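Local atomic coordinates of paenibacillus xanthan lyase (Paenibacillus, PDB entry 6F2P), a protein that cleaves xanthan as a polysaccharide lyase, probably by eliminating the terminal mannose residues of its side chains. Residues V362-F367 with A373-P378. Numbering follows the deposited sequence.
Sequences VKYKQF and AVQLRP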
loop_
_atom_site.group_PDB
_atom_site.type_symbol
_atom_site.label_atom_id
_atom_site.label_comp_id
_atom_site.label_asym_id
_atom_site.label_seq_id
_atom_site.Cartn_x
_atom_site.Cartn_y
_atom_site.Cartn_z
ATOM N N VAL A 362 -17.956 10.525 -3.612
ATOM C CA VAL A 362 -17.371 9.916 -4.803
ATOM C C VAL A 362 -15.860 10.092 -4.795
ATOM O O VAL A 362 -15.378 11.218 -4.879
ATOM C CB VAL A 362 -17.921 10.558 -6.093
ATOM C CG1 VAL A 362 -17.173 10.027 -7.318
ATOM C CG2 VAL A 362 -19.413 10.307 -6.217
ATOM N N LYS A 363 -15.123 8.988 -4.679
ATOM C CA LYS A 363 -13.659 9.028 -4.692
ATOM C C LYS A 363 -13.079 7.625 -4.707
ATOM O O LYS A 363 -13.727 6.675 -4.286
ATOM C CB LYS A 363 -13.088 9.793 -3.484
ATOM C CG LYS A 363 -13.292 9.100 -2.138
ATOM C CD LYS A 363 -12.424 9.705 -1.035
ATOM C CE LYS A 363 -12.871 11.111 -0.661
ATOM N NZ LYS A 363 -11.933 11.732 0.313
ATOM N N TYR A 364 -11.855 7.505 -5.211
ATOM C CA TYR A 364 -11.088 6.272 -5.095
ATOM C C TYR A 364 -9.978 6.501 -4.079
ATOM O O TYR A 364 -9.457 7.619 -3.972
ATOM C CB TYR A 364 -10.485 5.869 -6.442
ATOM C CG TYR A 364 -9.647 4.609 -6.358
ATOM C CD1 TYR A 364 -10.242 3.354 -6.424
ATOM C CD2 TYR A 364 -8.266 4.675 -6.195
ATOM C CE1 TYR A 364 -9.489 2.198 -6.332
ATOM C CE2 TYR A 364 -7.507 3.529 -6.098
ATOM C CZ TYR A 364 -8.127 2.291 -6.168
ATOM O OH TYR A 364 -7.385 1.136 -6.087
ATOM N N LYS A 365 -9.616 5.463 -3.327
ATOM C CA LYS A 365 -8.565 5.610 -2.325
ATOM C C LYS A 365 -7.800 4.316 -2.080
ATOM O O LYS A 365 -8.391 3.299 -1.713
ATOM C CB LYS A 365 -9.142 6.161 -1.016
ATOM C CG LYS A 365 -8.091 6.652 -0.020
ATOM C CD LYS A 365 -8.715 7.487 1.090
ATOM C CE LYS A 365 -7.678 7.947 2.107
ATOM N NZ LYS A 365 -6.620 8.794 1.476
ATOM N N GLN A 366 -6.484 4.357 -2.290
ATOM C CA GLN A 366 -5.632 3.193 -2.054
ATOM C C GLN A 366 -5.029 3.216 -0.655
ATOM O O GLN A 366 -4.307 4.153 -0.303
ATOM C CB GLN A 366 -4.499 3.120 -3.074
ATOM C CG GLN A 366 -3.807 1.768 -3.162
ATOM C CD GLN A 366 -4.448 0.859 -4.205
ATOM O OE1 GLN A 366 -4.934 1.333 -5.231
ATOM N NE2 GLN A 366 -4.464 -0.448 -3.942
ATOM N N PHE A 367 -5.310 2.176 0.126
ATOM C CA PHE A 367 -4.773 2.059 1.473
ATOM C C PHE A 367 -3.587 1.107 1.482
ATOM O O PHE A 367 -3.686 -0.048 1.915
ATOM C CB PHE A 367 -5.871 1.607 2.437
ATOM C CG PHE A 367 -7.051 2.533 2.467
ATOM C CD1 PHE A 367 -7.072 3.620 3.319
ATOM C CD2 PHE A 367 -8.119 2.341 1.615
ATOM C CE1 PHE A 367 -8.149 4.484 3.340
ATOM C CE2 PHE A 367 -9.200 3.204 1.627
ATOM C CZ PHE A 367 -9.215 4.278 2.492
ATOM N N ALA A 373 -8.348 -1.297 -0.576
ATOM C CA ALA A 373 -8.710 -0.282 -1.558
ATOM C C ALA A 373 -10.217 -0.044 -1.519
ATOM O O ALA A 373 -10.999 -0.961 -1.227
ATOM C CB ALA A 373 -8.271 -0.704 -2.952
ATOM N N VAL A 374 -10.620 1.191 -1.803
ATOM C CA VAL A 374 -12.034 1.532 -1.859
ATOM C C VAL A 374 -12.354 2.357 -3.099
ATOM O O VAL A 374 -11.675 3.347 -3.397
ATOM C CB VAL A 374 -12.493 2.303 -0.605
ATOM C CG1 VAL A 374 -13.940 2.726 -0.742
ATOM C CG2 VAL A 374 -12.322 1.448 0.626
ATOM N N GLN A 375 -13.382 1.924 -3.825
ATOM C CA GLN A 375 -13.903 2.684 -4.944
ATOM C C GLN A 375 -15.319 3.147 -4.622
ATOM O O GLN A 375 -16.218 2.338 -4.397
ATOM C CB GLN A 375 -13.888 1.853 -6.227
ATOM C CG GLN A 375 -14.592 2.510 -7.398
ATOM C CD GLN A 375 -13.893 3.769 -7.884
ATOM O OE1 GLN A 375 -13.834 4.785 -7.184
ATOM N NE2 GLN A 375 -13.358 3.708 -9.100
ATOM N N LEU A 376 -15.505 4.459 -4.572
ATOM C CA LEU A 376 -16.816 5.027 -4.327
ATOM C C LEU A 376 -17.258 5.815 -5.563
ATOM O O LEU A 376 -16.630 6.808 -5.944
ATOM C CB LEU A 376 -16.794 5.916 -3.086
ATOM C CG LEU A 376 -16.301 5.288 -1.779
ATOM C CD1 LEU A 376 -16.158 6.356 -0.705
ATOM C CD2 LEU A 376 -17.233 4.189 -1.299
ATOM N N ARG A 377 -18.331 5.341 -6.189
ATOM C CA ARG A 377 -18.886 5.941 -7.387
ATOM C C ARG A 377 -20.339 6.276 -7.118
ATOM O O ARG A 377 -20.915 5.802 -6.141
ATOM C CB ARG A 377 -18.803 4.955 -8.550
ATOM C CG ARG A 377 -17.392 4.552 -8.911
ATOM C CD ARG A 377 -16.555 5.752 -9.246
ATOM N NE ARG A 377 -17.182 6.567 -10.276
ATOM C CZ ARG A 377 -16.728 7.757 -10.666
ATOM N NH1 ARG A 377 -15.645 8.267 -10.099
ATOM N NH2 ARG A 377 -17.362 8.439 -11.617
ATOM N N PRO A 378 -20.940 7.112 -7.974
ATOM C CA PRO A 378 -22.380 7.317 -7.812
ATOM C C PRO A 378 -23.152 6.020 -8.055
ATOM O O PRO A 378 -23.099 5.467 -9.150
ATOM C CB PRO A 378 -22.710 8.364 -8.879
ATOM C CG PRO A 378 -21.548 8.340 -9.837
ATOM C CD PRO A 378 -20.360 7.984 -9.012
#
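Lys363 and Lys365 exchange paired backbone hydrogen bonds with Leu376 and Val374 across two strands antiparallel at 178°, their axes 4.8 Å apart. Tyr364 faces Gln375 between them as a non-hydrogen-bonded pair, and Gln366 faces Ala373 likewise, nearer the turn. With CG anti to the backbone N (chi1 178°), the Tyr364 ring is carried along its own strand, and its OH donates to Gln366 OE1 at 2.6 Å from above the amide carbonyl plane. Ala373 CB lies 3.7 Å from the Tyr364 OH, while the bent Gln375 chain crosses the tyrosine, its CB at the ring edge 3.9 Å from CD1 and its amide plane 73° from the ring's. A serine in place of Tyr364 would probably leave Gln366 OE1 without this donor and open a gap beside Ala373 and Gln375. The beta hairpin, edging a four-stranded antiparallel sheet in the family 8 super-sandwich domain, illustrates how one pairing builds two differently packed faces. That of Tyr364, Gln366, Ala373 and Gln375 packs on strands 466-474 and 481-488, and Gln375 NE2 hydrogen-bonds to Gln465 O in the turn before the first. On the other, Phe367 CE2 meets Val374 CG2 at 3.7 Å, both residues touching Phe270. At the end away from the turn, Val362 CG1 lies over one face of the Arg377 guanidinium, 3.6 Å from NH1, and Arg377 NE hydrogen-bonds to the backbone oxygen of Asp490, a calcium ligand.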